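Local coordinates for protein peptide methionine sulfoxide reductase msrA/msrB (Neisseria meningitidis, PDB 3BQG) that reduces methionine sulfoxide in peptides, as a methionine sulfoxide reductase A domain caught with its active-site cysteine oxidised to the sulfenic acid, at residues Thr5-Gly10 with Tyr100-Ala105; Tyr95-Tyr100 with Leu125-Glu130. The protein carries 1 engineered substitution. All coordinates share one frame; numbering follows the deposited sequence.

Contact 1 of 2, residues Thr5-Gly10 with Tyr100-Ala105; sequences TIYLAG and YYTDPA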
ATOM      1  N   THR A   5      -4.184  11.338   4.243  1.00 24.58           N
ATOM      2  CA  THR A   5      -3.689   9.980   4.401  1.00 22.67           C
ATOM      3  C   THR A   5      -4.495   8.969   3.600  1.00 20.29           C
ATOM      4  O   THR A   5      -5.701   9.125   3.419  1.00 20.40           O
ATOM      5  CB  THR A   5      -3.713   9.559   5.884  1.00 24.70           C
ATOM      6  OG1 THR A   5      -2.831  10.406   6.631  1.00 24.73           O
ATOM      7  CG2 THR A   5      -3.267   8.104   6.045  1.00 24.52           C
ATOM      8  N   ILE A   6      -3.810   7.942   3.108  1.00 18.06           N
ATOM      9  CA  ILE A   6      -4.447   6.875   2.350  1.00 16.77           C
ATOM     10  C   ILE A   6      -3.716   5.585   2.727  1.00 16.76           C
ATOM     11  O   ILE A   6      -2.514   5.601   3.010  1.00 16.04           O
ATOM     12  CB  ILE A   6      -4.387   7.147   0.809  1.00 14.88           C
ATOM     13  CG1 ILE A   6      -5.269   6.145   0.063  1.00 13.30           C
ATOM     14  CG2 ILE A   6      -2.958   7.057   0.301  1.00 15.18           C
ATOM     15  CD1 ILE A   6      -6.731   6.215   0.437  1.00 10.77           C
ATOM     16  N   TYR A   7      -4.448   4.476   2.755  1.00 17.08           N
ATOM     17  CA  TYR A   7      -3.885   3.180   3.139  1.00 16.78           C
ATOM     18  C   TYR A   7      -3.729   2.272   1.924  1.00 16.01           C
ATOM     19  O   TYR A   7      -4.705   1.958   1.245  1.00 16.75           O
ATOM     20  CB  TYR A   7      -4.794   2.539   4.191  1.00 15.61           C
ATOM     21  CG  TYR A   7      -4.882   3.351   5.473  1.00 14.84           C
ATOM     22  CD1 TYR A   7      -4.154   2.988   6.608  1.00 14.31           C
ATOM     23  CD2 TYR A   7      -5.686   4.491   5.544  1.00 16.35           C
ATOM     24  CE1 TYR A   7      -4.228   3.737   7.786  1.00 14.74           C
ATOM     25  CE2 TYR A   7      -5.768   5.250   6.709  1.00 14.40           C
ATOM     26  CZ  TYR A   7      -5.036   4.867   7.829  1.00 18.13           C
ATOM     27  OH  TYR A   7      -5.119   5.615   8.984  1.00 19.53           O
ATOM     28  N   LEU A   8      -2.498   1.840   1.667  1.00 16.08           N
ATOM     29  CA  LEU A   8      -2.200   1.024   0.494  1.00 15.00           C
ATOM     30  C   LEU A   8      -1.633  -0.360   0.786  1.00 15.55           C
ATOM     31  O   LEU A   8      -0.608  -0.490   1.452  1.00 15.25           O
ATOM     32  CB  LEU A   8      -1.205   1.776  -0.393  1.00 14.45           C
ATOM     33  CG  LEU A   8      -1.549   3.239  -0.713  1.00 16.95           C
ATOM     34  CD1 LEU A   8      -0.369   3.895  -1.420  1.00 15.28           C
ATOM     35  CD2 LEU A   8      -2.807   3.302  -1.582  1.00 17.04           C
ATOM     36  N   ALA A   9      -2.298  -1.393   0.279  1.00 15.10           N
ATOM     37  CA  ALA A   9      -1.822  -2.761   0.461  1.00 15.94           C
ATOM     38  C   ALA A   9      -1.295  -3.215  -0.904  1.00 16.34           C
ATOM     39  O   ALA A   9      -2.062  -3.326  -1.861  1.00 15.55           O
ATOM     40  CB  ALA A   9      -2.965  -3.667   0.924  1.00 15.94           C
ATOM     41  N   GLY A  10       0.012  -3.463  -0.990  1.00 16.11           N
ATOM     42  CA  GLY A  10       0.605  -3.887  -2.251  1.00 16.35           C
ATOM     43  C   GLY A  10       1.663  -4.968  -2.095  1.00 16.93           C
ATOM     44  O   GLY A  10       2.685  -4.964  -2.795  1.00 14.83           O
ATOM     45  N   TYR A 100      -7.468   1.456   0.909  1.00 12.26           N
ATOM     46  CA  TYR A 100      -8.471   1.662   1.949  1.00 12.30           C
ATOM     47  C   TYR A 100      -8.513   3.129   2.345  1.00 12.89           C
ATOM     48  O   TYR A 100      -7.484   3.770   2.537  1.00 13.75           O
ATOM     49  CB  TYR A 100      -8.177   0.768   3.161  1.00 12.72           C
ATOM     50  CG  TYR A 100      -7.872  -0.667   2.774  1.00 12.68           C
ATOM     51  CD1 TYR A 100      -8.785  -1.427   2.037  1.00 13.84           C
ATOM     52  CD2 TYR A 100      -6.646  -1.248   3.100  1.00 16.64           C
ATOM     53  CE1 TYR A 100      -8.472  -2.740   1.627  1.00 14.19           C
ATOM     54  CE2 TYR A 100      -6.323  -2.552   2.698  1.00 13.93           C
ATOM     55  CZ  TYR A 100      -7.233  -3.287   1.963  1.00 15.55           C
ATOM     56  OH  TYR A 100      -6.873  -4.550   1.539  1.00 14.93           O
ATOM     57  N   TYR A 101      -9.719   3.658   2.490  1.00 13.50           N
ATOM     58  CA  TYR A 101      -9.894   5.074   2.796  1.00 15.89           C
ATOM     59  C   TYR A 101     -10.682   5.376   4.069  1.00 17.90           C
ATOM     60  O   TYR A 101     -11.490   4.567   4.518  1.00 17.55           O
ATOM     61  CB  TYR A 101     -10.592   5.729   1.609  1.00 12.85           C
ATOM     62  CG  TYR A 101     -11.888   5.039   1.263  1.00 13.82           C
ATOM     63  CD1 TYR A 101     -13.059   5.312   1.974  1.00 13.71           C
ATOM     64  CD2 TYR A 101     -11.936   4.048   0.279  1.00 12.43           C
ATOM     65  CE1 TYR A 101     -14.235   4.615   1.716  1.00 13.59           C
ATOM     66  CE2 TYR A 101     -13.108   3.351   0.020  1.00 12.30           C
ATOM     67  CZ  TYR A 101     -14.255   3.631   0.738  1.00 13.47           C
ATOM     68  OH  TYR A 101     -15.406   2.919   0.498  1.00 14.65           O
ATOM     69  N   THR A 102     -10.454   6.570   4.613  1.00 20.10           N
ATOM     70  CA  THR A 102     -11.131   7.035   5.818  1.00 22.36           C
ATOM     71  C   THR A 102     -12.188   8.090   5.485  1.00 23.60           C
ATOM     72  O   THR A 102     -12.993   8.462   6.342  1.00 23.60           O
ATOM     73  CB  THR A 102     -10.131   7.619   6.834  1.00 22.73           C
ATOM     74  OG1 THR A 102      -9.335   8.625   6.201  1.00 25.09           O
ATOM     75  CG2 THR A 102      -9.219   6.520   7.365  1.00 23.57           C
ATOM     76  N   ASP A 103     -12.179   8.574   4.241  1.00 23.77           N
ATOM     77  CA  ASP A 103     -13.150   9.570   3.769  1.00 23.80           C
ATOM     78  C   ASP A 103     -14.021   8.895   2.707  1.00 23.63           C
ATOM     79  O   ASP A 103     -13.540   8.556   1.629  1.00 22.33           O
ATOM     80  CB  ASP A 103     -12.435  10.770   3.138  1.00 25.98           C
ATOM     81  CG  ASP A 103     -13.400  11.866   2.688  1.00 27.08           C
ATOM     82  OD1 ASP A 103     -14.595  11.577   2.460  1.00 26.36           O
ATOM     83  OD2 ASP A 103     -12.952  13.022   2.550  1.00 28.57           O
ATOM     84  N   PRO A 104     -15.316   8.695   2.995  1.00 23.97           N
ATOM     85  CA  PRO A 104     -16.213   8.046   2.031  1.00 24.07           C
ATOM     86  C   PRO A 104     -16.250   8.672   0.634  1.00 24.60           C
ATOM     87  O   PRO A 104     -16.573   7.995  -0.342  1.00 25.23           O
ATOM     88  CB  PRO A 104     -17.572   8.090   2.737  1.00 25.54           C
ATOM     89  CG  PRO A 104     -17.470   9.304   3.603  1.00 24.28           C
ATOM     90  CD  PRO A 104     -16.071   9.192   4.160  1.00 24.43           C
ATOM     91  N   ALA A 105     -15.908   9.953   0.531  1.00 23.89           N
ATOM     92  CA  ALA A 105     -15.918  10.634  -0.765  1.00 24.12           C
ATOM     93  C   ALA A 105     -14.798  10.122  -1.667  1.00 23.18           C
ATOM     94  O   ALA A 105     -14.843  10.308  -2.883  1.00 22.45           O
ATOM     95  CB  ALA A 105     -15.770  12.149  -0.570  1.00 22.29           C
TER
HETATM   96  O   HOH W   1      -8.296   8.250   3.396  1.00 23.02           O
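Tyr7 O takes the backbone N-H of Tyr100 across 2.8 Å along an almost straight line (173°). The return bond, Tyr7 N to Tyr100 O, is longer at 3.1 Å and closes the two-bond ring of an antiparallel hydrogen-bonded pair. Such pairs place their side chains on the same face of a sheet, and here the two tyrosines meet through Tyr7 CB and Tyr100 CB, 4.0 Å apart. Beyond these carbons the rings part. In both residues CG stands beside the backbone N (chi1 -63° in Tyr7, -47° in Tyr100), and because the strands are antiparallel the same torsion swings the rings to opposite ends of the contact. That of Tyr7 reaches Thr102, whose side chain crosses it at about a right angle with CG2 3.7 Å from Tyr7 CE2; that of Tyr100 runs beside Ala9, CE2 lying 4.0 Å from Ala9 CB. The other face is served by Ile6, whose CD1 tucks against Tyr100 O at 3.3 Å and also meets Tyr101 CB.

Toward Thr5 and Thr102 the direct pairing ends here. Two residues farther along each strand, water 1 bridges the gap, donating to Thr5 O at 2.7 Å and accepting from Thr102 N at 3.0 Å, so two separating backbones remain joined through solvent. The chain then turns toward helix 106-117, with Asp103 OD1 capping Ala105 N.

Strand 3-10 lies between 97-101 and 54-62 in the mixed sheet of this alpha/beta domain. Ile6 and Leu8 pack on helix 68-78, while on the tyrosine face the Tyr7 ring meets Phe135 and Leu132, and beyond Tyr100 comes strand 128-131.

Contact 2 of 2, residues Tyr95-Tyr100 with Leu125-Glu130; sequences YRSGVY and LVVENE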
ATOM      1  N   TYR A  95      -0.979 -10.471   1.646  1.00 14.49           N
ATOM      2  CA  TYR A  95      -0.291  -9.798   0.548  1.00 14.72           C
ATOM      3  C   TYR A  95      -1.289  -9.366  -0.533  1.00 14.50           C
ATOM      4  O   TYR A  95      -0.888  -9.014  -1.645  1.00 14.15           O
ATOM      5  CB  TYR A  95       0.769 -10.724  -0.077  1.00 15.72           C
ATOM      6  CG  TYR A  95       1.816 -11.208   0.908  1.00 18.10           C
ATOM      7  CD1 TYR A  95       2.677 -10.310   1.533  1.00 17.70           C
ATOM      8  CD2 TYR A  95       1.921 -12.559   1.241  1.00 18.30           C
ATOM      9  CE1 TYR A  95       3.613 -10.741   2.467  1.00 20.45           C
ATOM     10  CE2 TYR A  95       2.856 -13.006   2.176  1.00 20.52           C
ATOM     11  CZ  TYR A  95       3.695 -12.088   2.785  1.00 20.63           C
ATOM     12  OH  TYR A  95       4.600 -12.512   3.727  1.00 25.47           O
ATOM     13  N   ARG A  96      -2.582  -9.396  -0.207  1.00 13.20           N
ATOM     14  CA  ARG A  96      -3.619  -9.001  -1.159  1.00 14.31           C
ATOM     15  C   ARG A  96      -3.486  -7.516  -1.478  1.00 13.75           C
ATOM     16  O   ARG A  96      -2.991  -6.749  -0.651  1.00 13.81           O
ATOM     17  CB  ARG A  96      -5.020  -9.294  -0.586  1.00 12.10           C
ATOM     18  CG  ARG A  96      -5.464  -8.431   0.609  1.00 14.73           C
ATOM     19  CD  ARG A  96      -6.875  -8.835   1.042  1.00 13.83           C
ATOM     20  NE  ARG A  96      -7.410  -8.087   2.182  1.00 15.21           N
ATOM     21  CZ  ARG A  96      -7.170  -8.373   3.464  1.00 16.51           C
ATOM     22  NH1 ARG A  96      -6.396  -9.398   3.796  1.00 15.01           N
ATOM     23  NH2 ARG A  96      -7.725  -7.638   4.420  1.00 17.55           N
ATOM     24  N   SER A  97      -3.910  -7.109  -2.673  1.00 12.57           N
ATOM     25  CA  SER A  97      -3.824  -5.699  -3.047  1.00 13.42           C
ATOM     26  C   SER A  97      -5.100  -4.959  -2.664  1.00 12.50           C
ATOM     27  O   SER A  97      -6.198  -5.514  -2.707  1.00 13.38           O
ATOM     28  CB  SER A  97      -3.576  -5.539  -4.555  1.00 12.57           C
ATOM     29  OG  SER A  97      -4.641  -6.085  -5.323  1.00 12.83           O
ATOM     30  N   GLY A  98      -4.946  -3.702  -2.275  1.00 12.25           N
ATOM     31  CA  GLY A  98      -6.106  -2.921  -1.911  1.00 12.07           C
ATOM     32  C   GLY A  98      -5.791  -1.488  -1.553  1.00 12.37           C
ATOM     33  O   GLY A  98      -4.657  -1.151  -1.202  1.00 12.72           O
ATOM     34  N   VAL A  99      -6.808  -0.638  -1.667  1.00 12.08           N
ATOM     35  CA  VAL A  99      -6.692   0.775  -1.322  1.00 12.26           C
ATOM     36  C   VAL A  99      -7.810   0.982  -0.287  1.00 12.18           C
ATOM     37  O   VAL A  99      -8.974   0.698  -0.575  1.00 13.03           O
ATOM     38  CB  VAL A  99      -6.948   1.677  -2.562  1.00 14.49           C
ATOM     39  CG1 VAL A  99      -6.900   3.147  -2.153  1.00 12.90           C
ATOM     40  CG2 VAL A  99      -5.904   1.378  -3.657  1.00 13.11           C
ATOM     41  N   TYR A 100      -7.468   1.456   0.909  1.00 12.26           N
ATOM     42  CA  TYR A 100      -8.471   1.662   1.949  1.00 12.30           C
ATOM     43  C   TYR A 100      -8.513   3.129   2.345  1.00 12.89           C
ATOM     44  O   TYR A 100      -7.484   3.770   2.537  1.00 13.75           O
ATOM     45  CB  TYR A 100      -8.177   0.768   3.161  1.00 12.72           C
ATOM     46  CG  TYR A 100      -7.872  -0.667   2.774  1.00 12.68           C
ATOM     47  CD1 TYR A 100      -8.785  -1.427   2.037  1.00 13.84           C
ATOM     48  CD2 TYR A 100      -6.646  -1.248   3.100  1.00 16.64           C
ATOM     49  CE1 TYR A 100      -8.472  -2.740   1.627  1.00 14.19           C
ATOM     50  CE2 TYR A 100      -6.323  -2.552   2.698  1.00 13.93           C
ATOM     51  CZ  TYR A 100      -7.233  -3.287   1.963  1.00 15.55           C
ATOM     52  OH  TYR A 100      -6.873  -4.550   1.539  1.00 14.93           O
ATOM     53  N   LEU A 125      -8.781  -6.550 -13.116  1.00 16.08           N
ATOM     54  CA  LEU A 125      -8.145  -6.010 -11.912  1.00 17.34           C
ATOM     55  C   LEU A 125      -8.828  -6.569 -10.662  1.00 17.60           C
ATOM     56  O   LEU A 125     -10.046  -6.751 -10.646  1.00 17.79           O
ATOM     57  CB  LEU A 125      -8.231  -4.483 -11.924  1.00 18.02           C
ATOM     58  CG  LEU A 125      -7.022  -3.739 -12.498  1.00 21.65           C
ATOM     59  CD1 LEU A 125      -6.609  -4.324 -13.835  1.00 20.55           C
ATOM     60  CD2 LEU A 125      -7.359  -2.263 -12.623  1.00 21.68           C
ATOM     61  N   VAL A 126      -8.049  -6.861  -9.622  1.00 16.43           N
ATOM     62  CA  VAL A 126      -8.626  -7.413  -8.403  1.00 15.60           C
ATOM     63  C   VAL A 126      -8.294  -6.613  -7.141  1.00 16.30           C
ATOM     64  O   VAL A 126      -8.487  -7.093  -6.027  1.00 15.78           O
ATOM     65  CB  VAL A 126      -8.193  -8.887  -8.194  1.00 16.72           C
ATOM     66  CG1 VAL A 126      -8.603  -9.724  -9.392  1.00 18.18           C
ATOM     67  CG2 VAL A 126      -6.688  -8.976  -7.974  1.00 15.65           C
ATOM     68  N   VAL A 127      -7.800  -5.393  -7.321  1.00 15.35           N
ATOM     69  CA  VAL A 127      -7.459  -4.522  -6.196  1.00 14.04           C
ATOM     70  C   VAL A 127      -8.703  -4.155  -5.380  1.00 14.01           C
ATOM     71  O   VAL A 127      -9.721  -3.752  -5.940  1.00 14.73           O
ATOM     72  CB  VAL A 127      -6.791  -3.214  -6.702  1.00 15.06           C
ATOM     73  CG1 VAL A 127      -6.490  -2.281  -5.529  1.00 13.07           C
ATOM     74  CG2 VAL A 127      -5.519  -3.549  -7.466  1.00 12.82           C
ATOM     75  N   GLU A 128      -8.620  -4.297  -4.059  1.00 14.10           N
ATOM     76  CA  GLU A 128      -9.739  -3.954  -3.176  1.00 13.74           C
ATOM     77  C   GLU A 128      -9.885  -2.432  -3.071  1.00 14.43           C
ATOM     78  O   GLU A 128      -8.909  -1.695  -3.170  1.00 12.20           O
ATOM     79  CB  GLU A 128      -9.528  -4.549  -1.768  1.00 12.84           C
ATOM     80  CG  GLU A 128      -9.547  -6.074  -1.736  1.00 14.82           C
ATOM     81  CD  GLU A 128      -9.437  -6.662  -0.336  1.00 14.13           C
ATOM     82  OE1 GLU A 128      -8.841  -6.030   0.557  1.00 16.07           O
ATOM     83  OE2 GLU A 128      -9.938  -7.781  -0.131  1.00 16.31           O
ATOM     84  N   ASN A 129     -11.120  -1.982  -2.872  1.00 15.15           N
ATOM     85  CA  ASN A 129     -11.451  -0.566  -2.737  1.00 17.12           C
ATOM     86  C   ASN A 129     -12.558  -0.508  -1.688  1.00 17.15           C
ATOM     87  O   ASN A 129     -13.730  -0.697  -2.005  1.00 16.25           O
ATOM     88  CB  ASN A 129     -11.971  -0.014  -4.075  1.00 17.02           C
ATOM     89  CG  ASN A 129     -12.394   1.446  -3.987  1.00 18.62           C
ATOM     90  OD1 ASN A 129     -12.103   2.132  -3.005  1.00 16.53           O
ATOM     91  ND2 ASN A 129     -13.065   1.933  -5.025  1.00 14.67           N
ATOM     92  N   GLU A 130     -12.189  -0.255  -0.440  1.00 19.28           N
ATOM     93  CA  GLU A 130     -13.185  -0.229   0.622  1.00 19.89           C
ATOM     94  C   GLU A 130     -12.712   0.583   1.824  1.00 18.31           C
ATOM     95  O   GLU A 130     -11.527   0.900   1.945  1.00 16.64           O
ATOM     96  CB  GLU A 130     -13.512  -1.667   1.039  1.00 23.73           C
ATOM     97  CG  GLU A 130     -12.368  -2.387   1.724  1.00 28.58           C
ATOM     98  CD  GLU A 130     -12.632  -3.871   1.899  1.00 33.38           C
ATOM     99  OE1 GLU A 130     -12.080  -4.467   2.848  1.00 35.77           O
ATOM    100  OE2 GLU A 130     -13.381  -4.444   1.080  1.00 36.23           O
TER
HETATM  101  O   HOH W   2     -10.088  -5.825   3.279  1.00 18.96           O
HETATM  102  O   HOH W   3      -7.051  -8.042  -3.801  1.00 12.51           O
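Glu128 sets its carboxylate alongside the CD-NE part of Arg96, at the edge of the guanidinium, in a salt bridge where two parallel strands begin to pair. These are the strands of a beta-alpha-beta unit, 97-101 and 128-131, linked through helix 106-117. With CG beside the backbone N (chi1 -66°), the extended Glu128 chain reaches out to Arg96 and Tyr100. Arg96 NE donates to Glu128 OE1 at 3.0 Å, the oxygen lying in the guanidinium plane although the carboxylate is turned 65° from it and is met on its syn side, well out of its own plane. Glu128 OE1 also accepts from Tyr100 OH at 2.7 Å, nearly along its own C-O bond, and water 2 adds a third donor while accepting from Arg96 NH2. Arg96 NH1 is held by Thr93 O and Gly52 O.

Gly98, without a side chain, lets the backbones close to 4.0 Å between its CA and Glu128 CA, and leaves room for the Tyr100 ring to fold back with one face toward Gly98 C. The backbone bonds alternate: Glu128 N to Ser97 O, Val99 N to Glu128 O, then a weak one from Glu130 N to Val99 O. On the opposite face Val99 CG2 meets Val127 CG1 at 4.2 Å, and Ile110 of the connecting helix covers Val99. Ser97 OG packs against Val127 CA (3.3 Å) and CG2.

At the other end the Glu130 side chain lies beside the Tyr100 ring, pointing the same way, with CG 3.7 Å from Tyr100 CD1; Tyr100 CA makes a C-H...O contact of 3.1 Å to Glu130 O.

Strand 97-101 is common to both contacts: contact 1 pairs it antiparallel with 3-10, contact 2 parallel with the edge strand 128-131, their centres about 10 Å apart. Tyr100 belongs to both, and next to it Tyr101 CE2 packs 3.4 Å from Asn129 OD1. The two also meet where Ala9 N lies 2.8 Å from Gly98 O, a probable hydrogen bond that continues the pairing of contact 1 toward Gly10. There Gly10 O accepts from His155 NE2, and two residues later comes Cys12, found as S-hydroxycysteine. Strand 3-10 thus runs toward the redox cysteine, and the Arg96-Glu128 salt bridge lies at this same end of the sheet, where Arg96 O is 3.5 Å from Ala9 CB.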